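Local coordinates for protein decapping nuclease RAI1 (Scheffersomyces stipitis, PDB 5BTO) that hydrolyses NAD caps, and also 5' triphosphate and cap structures, from RNA using a divalent metal, and binds and stimulates the exoribonuclease RAT1, at residues Val136-Asp140 against Gly141-Ile145; Ile262-Ser265 against Asn266-Val270; Glu306-Thr310 against Glu311-Leu315; Glu345-Leu348 against Gln349-Arg353. One frame throughout, in Å; residues are numbered along the deposited sequence.

Interaction 1. Residues Val136-Asp140 against Gly141-Ile145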
loop_
_atom_site.group_PDB
_atom_site.type_symbol
_atom_site.label_atom_id
_atom_site.label_comp_id
_atom_site.label_asym_id
_atom_site.label_seq_id
_atom_site.Cartn_x
_atom_site.Cartn_y
_atom_site.Cartn_z
ATOM N N VAL A 136 6.580 -19.204 4.543
ATOM C CA VAL A 136 5.309 -19.617 3.980
ATOM C C VAL A 136 5.561 -20.609 2.870
ATOM O O VAL A 136 6.434 -20.404 2.032
ATOM C CB VAL A 136 4.533 -18.429 3.381
ATOM C CG1 VAL A 136 3.171 -18.886 2.892
ATOM C CG2 VAL A 136 4.409 -17.296 4.390
ATOM N N LEU A 137 4.798 -21.689 2.835
ATOM C CA LEU A 137 4.938 -22.568 1.680
ATOM C C LEU A 137 3.638 -23.255 1.329
ATOM O O LEU A 137 2.785 -23.503 2.198
ATOM C CB LEU A 137 6.058 -23.576 1.888
ATOM C CG LEU A 137 5.862 -24.542 3.042
ATOM C CD1 LEU A 137 5.019 -25.723 2.576
ATOM C CD2 LEU A 137 7.193 -25.007 3.558
ATOM N N ALA A 138 3.496 -23.543 0.041
ATOM C CA ALA A 138 2.312 -24.201 -0.474
ATOM C C ALA A 138 2.525 -25.700 -0.477
ATOM O O ALA A 138 3.559 -26.195 -0.930
ATOM C CB ALA A 138 2.008 -23.709 -1.890
ATOM N N TYR A 139 1.539 -26.422 0.033
ATOM C CA TYR A 139 1.568 -27.867 0.004
ATOM C C TYR A 139 0.135 -28.380 0.040
ATOM O O TYR A 139 -0.696 -27.878 0.799
ATOM C CB TYR A 139 2.387 -28.410 1.182
ATOM C CG TYR A 139 2.413 -29.918 1.247
ATOM C CD1 TYR A 139 3.242 -30.653 0.402
ATOM C CD2 TYR A 139 1.613 -30.604 2.150
ATOM C CE1 TYR A 139 3.258 -32.043 0.454
ATOM C CE2 TYR A 139 1.622 -31.982 2.207
ATOM C CZ TYR A 139 2.448 -32.697 1.362
ATOM O OH TYR A 139 2.455 -34.074 1.428
ATOM N N ASP A 140 -0.161 -29.363 -0.803
ATOM C CA ASP A 140 -1.502 -29.928 -0.876
ATOM C C ASP A 140 -2.581 -28.848 -0.971
ATOM O O ASP A 140 -3.629 -28.951 -0.342
ATOM C CB ASP A 140 -1.751 -30.837 0.329
ATOM C CG ASP A 140 -2.781 -31.925 0.054
ATOM O OD1 ASP A 140 -3.178 -32.124 -1.115
ATOM O OD2 ASP A 140 -3.178 -32.606 1.020
ATOM N N GLY A 141 -2.319 -27.814 -1.765
ATOM C CA GLY A 141 -3.305 -26.778 -2.012
ATOM C C GLY A 141 -3.535 -25.826 -0.851
ATOM O O GLY A 141 -4.522 -25.098 -0.836
ATOM N N GLN A 142 -2.615 -25.825 0.108
ATOM C CA GLN A 142 -2.766 -25.023 1.326
ATOM C C GLN A 142 -1.471 -24.287 1.652
ATOM O O GLN A 142 -0.386 -24.738 1.276
ATOM C CB GLN A 142 -3.159 -25.931 2.501
ATOM C CG GLN A 142 -4.431 -26.703 2.252
ATOM C CD GLN A 142 -4.779 -27.665 3.374
ATOM O OE1 GLN A 142 -3.909 -28.337 3.933
ATOM N NE2 GLN A 142 -6.060 -27.727 3.712
ATOM N N LEU A 143 -1.579 -23.145 2.329
ATOM C CA LEU A 143 -0.386 -22.430 2.779
ATOM C C LEU A 143 -0.093 -22.722 4.244
ATOM O O LEU A 143 -0.975 -22.624 5.088
ATOM C CB LEU A 143 -0.532 -20.917 2.593
ATOM C CG LEU A 143 -0.708 -20.387 1.173
ATOM C CD1 LEU A 143 -0.596 -18.850 1.178
ATOM C CD2 LEU A 143 0.328 -21.016 0.226
ATOM N N PHE A 144 1.149 -23.084 4.533
ATOM C CA PHE A 144 1.598 -23.318 5.901
ATOM C C PHE A 144 2.527 -22.182 6.296
ATOM O O PHE A 144 3.457 -21.851 5.554
ATOM C CB PHE A 144 2.308 -24.677 6.000
ATOM C CG PHE A 144 1.416 -25.845 5.685
ATOM C CD1 PHE A 144 1.091 -26.155 4.370
ATOM C CD2 PHE A 144 0.901 -26.631 6.700
ATOM C CE1 PHE A 144 0.262 -27.224 4.070
ATOM C CE2 PHE A 144 0.072 -27.705 6.413
ATOM C CZ PHE A 144 -0.254 -27.999 5.100
ATOM N N ILE A 145 2.251 -21.551 7.438
ATOM C CA ILE A 145 3.004 -20.360 7.846
ATOM C C ILE A 145 3.562 -20.533 9.249
ATOM O O ILE A 145 2.808 -20.834 10.186
ATOM C CB ILE A 145 2.107 -19.104 7.819
ATOM C CG1 ILE A 145 1.494 -18.926 6.418
ATOM C CG2 ILE A 145 2.902 -17.848 8.241
ATOM C CD1 ILE A 145 0.613 -17.698 6.267
#
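Leu137 and Phe144 form a hydrogen-bonded antiparallel pair, as do Tyr139 and Gln142, so four backbone bonds join the arms of this tight β-hairpin. The straightest runs from Phe144 N to Leu137 O (2.9 Å, 170°). At the tip, Gln142 N reaches Tyr139 O from above the carbonyl plane, closing a type I' turn through Asp140 and Gly141. Both turn residues have positive phi; a CB on Gly141 would probably crowd Asp140 O, which suits glycine to this position.

Apolar contacts form on both faces. On one, the branched Val136 lies alongside Ile145, with CG1 3.9 Å from Ile145 CG1. With CG1 anti to the backbone N (chi1 -176°), that methyl also meets Leu143 CD1 at 4.1 Å. The small Ala138 leaves space for Leu143, whose CD2 settles 3.8 Å from Ala138 CB. Cutting Val136 back to an alanine would probably open a gap beside Ile145 and leave Leu143 CD1 without this neighbour. On the other face, the flat Phe144 ring turns its edge to the opposite strand: CE1 touches Tyr139 CB at 3.8 Å, and Leu137 O and Tyr139 O lie in the ring plane.

Strand 111-114 pairs with the Leu143 and Ile145 arm, while Val136 makes backbone hydrogen bonds with Tyr360 of strand 359-365. Helix 378-388 covers Leu137 and Tyr139, helix 392-400 also packs on Tyr139, and its Arg398 forms a salt bridge with Asp140 and a hydrogen bond with Gln142.

Interaction 2. Residues Ile262-Ser265 against Asn266-Val270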
loop_
_atom_site.group_PDB
_atom_site.type_symbol
_atom_site.label_atom_id
_atom_site.label_comp_id
_atom_site.label_asym_id
_atom_site.label_seq_id
_atom_site.Cartn_x
_atom_site.Cartn_y
_atom_site.Cartn_z
ATOM N N ILE A 262 -0.371 -1.249 37.807
ATOM C CA ILE A 262 -1.459 -0.326 38.116
ATOM C C ILE A 262 -1.310 0.977 37.342
ATOM O O ILE A 262 -0.196 1.397 37.028
ATOM C CB ILE A 262 -1.543 -0.005 39.625
ATOM C CG1 ILE A 262 -0.192 0.459 40.161
ATOM C CG2 ILE A 262 -2.018 -1.225 40.402
ATOM C CD1 ILE A 262 -0.233 0.821 41.655
ATOM N N LEU A 263 -2.447 1.597 37.035
ATOM C CA LEU A 263 -2.495 2.773 36.177
ATOM C C LEU A 263 -2.355 4.046 37.002
ATOM O O LEU A 263 -3.324 4.763 37.223
ATOM C CB LEU A 263 -3.811 2.800 35.401
ATOM C CG LEU A 263 -4.137 1.551 34.579
ATOM C CD1 LEU A 263 -5.441 1.730 33.794
ATOM C CD2 LEU A 263 -2.988 1.236 33.634
ATOM N N GLU A 264 -1.136 4.341 37.433
ATOM C CA GLU A 264 -0.920 5.465 38.344
ATOM C C GLU A 264 -0.432 6.745 37.664
ATOM O O GLU A 264 -0.158 7.747 38.331
ATOM C CB GLU A 264 0.008 5.055 39.492
ATOM C CG GLU A 264 1.245 4.273 39.076
ATOM C CD GLU A 264 2.039 3.792 40.279
ATOM O OE1 GLU A 264 1.781 4.299 41.389
ATOM O OE2 GLU A 264 2.907 2.905 40.122
ATOM N N SER A 265 -0.324 6.714 36.342
ATOM C CA SER A 265 0.104 7.890 35.586
ATOM C C SER A 265 -0.364 7.758 34.146
ATOM O O SER A 265 -0.731 6.669 33.712
ATOM C CB SER A 265 1.628 8.023 35.604
ATOM O OG SER A 265 2.232 6.972 34.860
ATOM N N ASN A 266 -0.353 8.868 33.411
ATOM C CA ASN A 266 -0.708 8.833 31.993
ATOM C C ASN A 266 0.207 7.886 31.236
ATOM O O ASN A 266 -0.238 7.134 30.359
ATOM C CB ASN A 266 -0.650 10.237 31.384
ATOM C CG ASN A 266 -1.696 11.171 31.964
ATOM O OD1 ASN A 266 -2.783 10.742 32.348
ATOM N ND2 ASN A 266 -1.370 12.456 32.029
ATOM N N GLY A 267 1.490 7.910 31.586
ATOM C CA GLY A 267 2.460 7.018 30.979
ATOM C C GLY A 267 2.111 5.548 31.123
ATOM O O GLY A 267 2.334 4.756 30.200
ATOM N N GLN A 268 1.559 5.174 32.275
ATOM C CA GLN A 268 1.188 3.786 32.502
ATOM C C GLN A 268 -0.062 3.456 31.692
ATOM O O GLN A 268 -0.226 2.332 31.216
ATOM C CB GLN A 268 0.975 3.494 33.995
ATOM C CG GLN A 268 2.230 3.609 34.855
ATOM C CD GLN A 268 3.353 2.678 34.423
ATOM O OE1 GLN A 268 3.121 1.590 33.887
ATOM N NE2 GLN A 268 4.583 3.107 34.655
ATOM N N VAL A 269 -0.941 4.438 31.514
ATOM C CA VAL A 269 -2.110 4.231 30.660
ATOM C C VAL A 269 -1.641 3.968 29.231
ATOM O O VAL A 269 -2.169 3.091 28.532
ATOM C CB VAL A 269 -3.073 5.421 30.704
ATOM C CG1 VAL A 269 -4.244 5.187 29.768
ATOM C CG2 VAL A 269 -3.583 5.609 32.126
ATOM N N VAL A 270 -0.628 4.718 28.809
ATOM C CA VAL A 270 -0.015 4.483 27.496
ATOM C C VAL A 270 0.488 3.053 27.350
ATOM O O VAL A 270 0.193 2.372 26.346
ATOM C CB VAL A 270 1.161 5.440 27.259
ATOM C CG1 VAL A 270 2.035 4.949 26.101
ATOM C CG2 VAL A 270 0.638 6.831 26.998
HETATM O O HOH W 1 4.694 6.098 35.703
#
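An N-cap begins helix 266-286 here, just after the chain leaves strand 254-261: Ser265 occupies the cap position and accepts from Gln268 N through its side chain. Serine suits the place because its short hydroxyl can turn back to a backbone N-H in the first turn, which has no preceding helical carbonyl to bond. The torsion chi1 of 68° puts OG between the backbone N and the carbonyl carbon, facing that turn, and the Ser265 OG to Gln268 N distance is 3.2 Å with an angle of 147° at the hydrogen. The carbonyl of Ser265 starts the helical pattern: Val269 N bonds to Ser265 O at 3.1 Å, and Gln268 N adds a weak second bond to the same oxygen.

Gln268 CG stands beside its own backbone N (chi1 -66°), which puts it 3.4 Å from Ser265 OG, and a bend at chi2 turns the amide to a water shared with the serine; this water accepts from Gln268 NE2 at 3.2 Å and lies 2.7 Å from Ser265 OG. Before the cap, Leu263 is the centre of an inverse gamma turn. Its CD2 comes 3.8 Å from Gln268 O, and its CB makes a loose apolar contact with Val269 CG2. Phe295 of strand 290-296 also touches Leu263, and Glu264 forms a salt bridge with Arg261.

The contact is therefore mainly polar, in keeping with its place at the surface. Gln268 N gives its hydrogen mainly to the serine hydroxyl and only weakly to the carbonyl, while the hydroxyl is gripped from a second direction by water, which probably steadies its rotation at the cap.

Interaction 3. Residues Glu306-Thr310 against Glu311-Leu315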
loop_
_atom_site.group_PDB
_atom_site.type_symbol
_atom_site.label_atom_id
_atom_site.label_comp_id
_atom_site.label_asym_id
_atom_site.label_seq_id
_atom_site.Cartn_x
_atom_site.Cartn_y
_atom_site.Cartn_z
ATOM N N GLU A 306 -9.771 -6.680 36.663
ATOM C CA GLU A 306 -10.848 -6.194 35.815
ATOM C C GLU A 306 -11.180 -7.208 34.739
ATOM O O GLU A 306 -10.284 -7.724 34.060
ATOM C CB GLU A 306 -10.463 -4.863 35.158
ATOM C CG GLU A 306 -10.209 -3.735 36.160
ATOM C CD GLU A 306 -11.485 -3.202 36.791
ATOM O OE1 GLU A 306 -12.588 -3.566 36.325
ATOM O OE2 GLU A 306 -11.385 -2.416 37.757
ATOM N N LEU A 307 -12.472 -7.479 34.595
ATOM C CA LEU A 307 -12.992 -8.359 33.554
ATOM C C LEU A 307 -13.408 -7.533 32.348
ATOM O O LEU A 307 -14.147 -6.551 32.488
ATOM C CB LEU A 307 -14.216 -9.126 34.078
ATOM C CG LEU A 307 -14.992 -9.942 33.037
ATOM C CD1 LEU A 307 -14.158 -11.104 32.540
ATOM C CD2 LEU A 307 -16.302 -10.460 33.636
ATOM N N TYR A 308 -12.940 -7.931 31.164
ATOM C CA TYR A 308 -13.329 -7.292 29.914
ATOM C C TYR A 308 -14.082 -8.282 29.049
ATOM O O TYR A 308 -13.774 -9.468 29.068
ATOM C CB TYR A 308 -12.086 -6.864 29.111
ATOM C CG TYR A 308 -11.262 -5.789 29.757
ATOM C CD1 TYR A 308 -10.427 -6.078 30.826
ATOM C CD2 TYR A 308 -11.305 -4.481 29.288
ATOM C CE1 TYR A 308 -9.670 -5.091 31.429
ATOM C CE2 TYR A 308 -10.556 -3.491 29.890
ATOM C CZ TYR A 308 -9.740 -3.806 30.960
ATOM O OH TYR A 308 -8.982 -2.836 31.575
ATOM N N LYS A 309 -15.054 -7.808 28.279
ATOM C CA LYS A 309 -15.488 -8.594 27.130
ATOM C C LYS A 309 -14.685 -8.114 25.930
ATOM O O LYS A 309 -14.508 -6.917 25.731
ATOM C CB LYS A 309 -16.999 -8.528 26.880
ATOM C CG LYS A 309 -17.615 -7.176 26.624
ATOM C CD LYS A 309 -19.113 -7.365 26.325
ATOM C CE LYS A 309 -19.815 -6.044 26.037
ATOM N NZ LYS A 309 -21.237 -6.254 25.647
ATOM N N THR A 310 -14.171 -9.056 25.150
ATOM C CA THR A 310 -13.314 -8.714 24.022
ATOM C C THR A 310 -13.951 -7.654 23.127
ATOM O O THR A 310 -13.285 -6.710 22.676
ATOM C CB THR A 310 -12.975 -9.983 23.229
ATOM O OG1 THR A 310 -12.338 -10.915 24.110
ATOM C CG2 THR A 310 -12.025 -9.669 22.056
ATOM N N GLU A 311 -15.250 -7.784 22.888
ATOM C CA GLU A 311 -15.911 -6.906 21.927
ATOM C C GLU A 311 -16.034 -5.455 22.393
ATOM O O GLU A 311 -16.342 -4.581 21.586
ATOM C CB GLU A 311 -17.283 -7.459 21.547
ATOM C CG GLU A 311 -18.246 -7.591 22.712
ATOM C CD GLU A 311 -19.597 -8.148 22.290
ATOM O OE1 GLU A 311 -19.836 -8.281 21.070
ATOM O OE2 GLU A 311 -20.418 -8.453 23.179
ATOM N N GLU A 312 -15.826 -5.198 23.689
ATOM C CA GLU A 312 -15.913 -3.825 24.190
ATOM C C GLU A 312 -14.562 -3.105 24.144
ATOM O O GLU A 312 -14.499 -1.892 24.340
ATOM C CB GLU A 312 -16.513 -3.767 25.604
ATOM C CG GLU A 312 -15.545 -4.115 26.733
ATOM C CD GLU A 312 -16.239 -4.214 28.094
ATOM O OE1 GLU A 312 -17.130 -3.377 28.377
ATOM O OE2 GLU A 312 -15.897 -5.129 28.880
ATOM N N ILE A 313 -13.489 -3.837 23.853
ATOM C CA ILE A 313 -12.163 -3.226 23.898
ATOM C C ILE A 313 -11.934 -2.151 22.816
ATOM O O ILE A 313 -11.367 -1.099 23.103
ATOM C CB ILE A 313 -11.020 -4.276 23.882
ATOM C CG1 ILE A 313 -11.058 -5.110 25.175
ATOM C CG2 ILE A 313 -9.665 -3.580 23.740
ATOM C CD1 ILE A 313 -10.090 -6.291 25.189
ATOM N N PRO A 314 -12.372 -2.409 21.574
ATOM C CA PRO A 314 -12.104 -1.383 20.549
ATOM C C PRO A 314 -12.668 -0.009 20.916
ATOM O O PRO A 314 -12.012 1.003 20.656
ATOM C CB PRO A 314 -12.786 -1.954 19.298
ATOM C CG PRO A 314 -12.668 -3.442 19.493
ATOM C CD PRO A 314 -12.925 -3.645 20.985
ATOM N N LEU A 315 -13.847 0.031 21.534
ATOM C CA LEU A 315 -14.447 1.307 21.905
ATOM C C LEU A 315 -13.728 1.944 23.103
ATOM O O LEU A 315 -13.564 3.169 23.163
ATOM C CB LEU A 315 -15.944 1.146 22.182
ATOM C CG LEU A 315 -16.700 2.429 22.512
ATOM C CD1 LEU A 315 -16.600 3.455 21.384
ATOM C CD2 LEU A 315 -18.150 2.099 22.825
#
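Glu312 and Lys309 cross at about a right angle, the carboxylate of the glutamate swinging back past the lysine's aliphatic stem to the strand backbone. Glu312 CG sits between its own backbone N and carbonyl carbon (chi1 79°), and the extended chain beyond carries OE2 to Lys309 N at 2.9 Å. The bond is nearly straight (167°), approaching OE2 on its anti side and 26° out of the carboxylate plane. Glutamate is long enough for this reach, and Lys309 CG packs 3.6 Å from Glu312 CD. With an alanine here, Lys309 N would probably be left without this acceptor and the lysine stem without the carboxylate packed across it.

The lysine's own ammonium goes to another partner. Its extended chain crosses Glu311 obliquely, with Lys309 CD 3.7 Å from Glu311 CG, and ends in a long, weak salt bridge between Lys309 NZ and Glu311 OE2 (3.4 Å). Across at Tyr308, CD2 meets Ile313 CG1 at 4.2 Å, the two side chains nearly perpendicular.

Glu312 N to Lys309 O and Ile313 N to Thr310 O are both i to i+3 bonds, the pattern of a 3-10 turn. Thr310, buried against Trp280 and Cys283 of helix 266-286, gives OG1 to Ile288 O. The arrangement is a strand-to-helix junction: edge strand 302-309 passes through this turn into helix 313-318.

Interaction 4. Residues Glu345-Leu348 against Gln349-Arg353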
loop_
_atom_site.group_PDB
_atom_site.type_symbol
_atom_site.label_atom_id
_atom_site.label_comp_id
_atom_site.label_asym_id
_atom_site.label_seq_id
_atom_site.Cartn_x
_atom_site.Cartn_y
_atom_site.Cartn_z
ATOM N N GLU A 345 -5.225 -11.510 1.968
ATOM C CA GLU A 345 -5.639 -11.563 0.558
ATOM C C GLU A 345 -4.434 -11.517 -0.394
ATOM O O GLU A 345 -4.377 -12.254 -1.382
ATOM C CB GLU A 345 -6.588 -10.412 0.248
ATOM C CG GLU A 345 -7.117 -10.400 -1.178
ATOM C CD GLU A 345 -7.872 -9.119 -1.492
ATOM O OE1 GLU A 345 -7.249 -8.040 -1.426
ATOM O OE2 GLU A 345 -9.087 -9.183 -1.794
ATOM N N TRP A 346 -3.479 -10.642 -0.089
ATOM C CA TRP A 346 -2.285 -10.491 -0.909
ATOM C C TRP A 346 -1.463 -11.784 -0.937
ATOM O O TRP A 346 -1.040 -12.237 -2.002
ATOM C CB TRP A 346 -1.444 -9.329 -0.370
ATOM C CG TRP A 346 -0.274 -8.915 -1.206
ATOM C CD1 TRP A 346 -0.309 -8.361 -2.455
ATOM C CD2 TRP A 346 1.106 -8.965 -0.824
ATOM N NE1 TRP A 346 0.971 -8.074 -2.877
ATOM C CE2 TRP A 346 1.857 -8.431 -1.895
ATOM C CE3 TRP A 346 1.781 -9.415 0.317
ATOM C CZ2 TRP A 346 3.250 -8.333 -1.860
ATOM C CZ3 TRP A 346 3.162 -9.315 0.358
ATOM C CH2 TRP A 346 3.886 -8.779 -0.736
ATOM N N LEU A 347 -1.249 -12.392 0.227
ATOM C CA LEU A 347 -0.466 -13.623 0.269
ATOM C C LEU A 347 -1.112 -14.699 -0.577
ATOM O O LEU A 347 -0.428 -15.398 -1.325
ATOM C CB LEU A 347 -0.270 -14.127 1.697
ATOM C CG LEU A 347 0.576 -13.218 2.587
ATOM C CD1 LEU A 347 0.637 -13.784 3.995
ATOM C CD2 LEU A 347 1.979 -13.050 2.008
ATOM N N LEU A 348 -2.430 -14.839 -0.460
ATOM C CA LEU A 348 -3.132 -15.858 -1.239
ATOM C C LEU A 348 -3.106 -15.571 -2.747
ATOM O O LEU A 348 -3.105 -16.497 -3.550
ATOM C CB LEU A 348 -4.558 -16.067 -0.724
ATOM C CG LEU A 348 -4.608 -16.778 0.630
ATOM C CD1 LEU A 348 -6.021 -16.769 1.215
ATOM C CD2 LEU A 348 -4.074 -18.198 0.532
ATOM N N GLN A 349 -3.078 -14.291 -3.117
ATOM C CA GLN A 349 -3.008 -13.892 -4.521
ATOM C C GLN A 349 -1.618 -14.084 -5.122
ATOM O O GLN A 349 -1.483 -14.424 -6.306
ATOM C CB GLN A 349 -3.420 -12.427 -4.688
ATOM C CG GLN A 349 -4.916 -12.168 -4.624
ATOM C CD GLN A 349 -5.259 -10.700 -4.848
ATOM O OE1 GLN A 349 -4.399 -9.906 -5.231
ATOM N NE2 GLN A 349 -6.519 -10.336 -4.610
ATOM N N GLU A 350 -0.585 -13.874 -4.311
ATOM C CA GLU A 350 0.789 -13.813 -4.822
ATOM C C GLU A 350 1.586 -15.118 -4.724
ATOM O O GLU A 350 2.595 -15.281 -5.412
ATOM C CB GLU A 350 1.558 -12.680 -4.133
ATOM C CG GLU A 350 0.965 -11.302 -4.379
ATOM C CD GLU A 350 0.939 -10.943 -5.853
ATOM O OE1 GLU A 350 1.838 -11.390 -6.598
ATOM O OE2 GLU A 350 0.011 -10.225 -6.270
ATOM N N ILE A 351 1.138 -16.048 -3.889
ATOM C CA ILE A 351 1.834 -17.323 -3.751
ATOM C C ILE A 351 1.045 -18.405 -4.481
ATOM O O ILE A 351 -0.042 -18.750 -4.059
ATOM C CB ILE A 351 1.998 -17.713 -2.259
ATOM C CG1 ILE A 351 2.822 -16.655 -1.519
ATOM C CG2 ILE A 351 2.647 -19.090 -2.123
ATOM C CD1 ILE A 351 2.927 -16.874 -0.026
ATOM N N PRO A 352 1.580 -18.920 -5.604
ATOM C CA PRO A 352 0.859 -19.949 -6.369
ATOM C C PRO A 352 0.516 -21.156 -5.502
ATOM O O PRO A 352 1.404 -21.746 -4.893
ATOM C CB PRO A 352 1.854 -20.337 -7.470
ATOM C CG PRO A 352 2.709 -19.132 -7.639
ATOM C CD PRO A 352 2.837 -18.521 -6.255
ATOM N N ARG A 353 -0.760 -21.516 -5.443
ATOM C CA ARG A 353 -1.191 -22.518 -4.479
ATOM C C ARG A 353 -0.771 -23.918 -4.871
ATOM O O ARG A 353 -0.602 -24.779 -4.011
ATOM C CB ARG A 353 -2.707 -22.488 -4.277
ATOM C CG ARG A 353 -3.151 -23.220 -3.019
ATOM C CD ARG A 353 -3.082 -22.314 -1.787
ATOM N NE ARG A 353 -4.039 -21.223 -1.909
ATOM C CZ ARG A 353 -5.301 -21.291 -1.502
ATOM N NH1 ARG A 353 -5.764 -22.401 -0.927
ATOM N NH2 ARG A 353 -6.104 -20.254 -1.678
HETATM O O HOH W 2 -5.557 -18.407 -3.752
HETATM O O HOH W 3 -2.599 -19.011 -2.860
HETATM O O HOH W 4 -2.438 -17.501 -6.146
#
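Glu345 and Gln349 lie side by side one turn apart, their carboxylate and amide planes 29° from parallel, with Glu345 CG 3.5 Å from Gln349 NE2. These long polar chains suit an exposed helix flank; beneath them Gln349 N bonds to Glu345 O at 3.0 Å. Trp346 follows, its broad ring giving one face to Glu350 CG in a CH-pi contact, 3.8 Å from the centroid of the five-membered ring. Glu350 CG stands anti to the carbonyl carbon (chi1 -62°), over the indole face; the bend at chi2 then directs the carboxylate, whose OE1 meets Lys10 in a salt bridge. Leu347 accepts from Ile351 N through its carbonyl, and the two apolar side chains meet at 4.4 Å between Leu347 CD2 and Ile351 CD1. Leu348 lies near the helix end. Its CD2 rests over a face of the Arg353 guanidinium, 3.6 Å from NH2, and its carbonyl takes up waters, one of them joining Leu348 O, Ile351 O and Arg353 NE.

Leu347 and Ile351 face strand 359-365, Trp346 and Ile351 reach strand 370-375, and Leu348 touches Leu143 of strand 142-147. Lys45 of the second subunit packs on Trp346, and Arg353 pairs with Asp110.

In the fold
Interactions 1 and 4 belong together, with centres about 10 Å apart. The hairpin of interaction 1 is buried in the large mixed sheet, and the helix end of interaction 4 lies against it: Ile351 packs on Val136, and Arg353 NH1 probably bonds to Gly141 O. Interactions 2 and 3 lie on the other side of the chain's centre from interaction 1, both bordering the four-stranded sheet that includes strand 254-261, yet their nearest atoms are about 6 Å apart. Chemistry follows place: interaction 1 joins backbone pairing to apolar side chains, capping and water mark the surface interaction 2, carboxylates the partly buried interaction 3, while interaction 4 mixes an apolar inner side with a hydrated outer one.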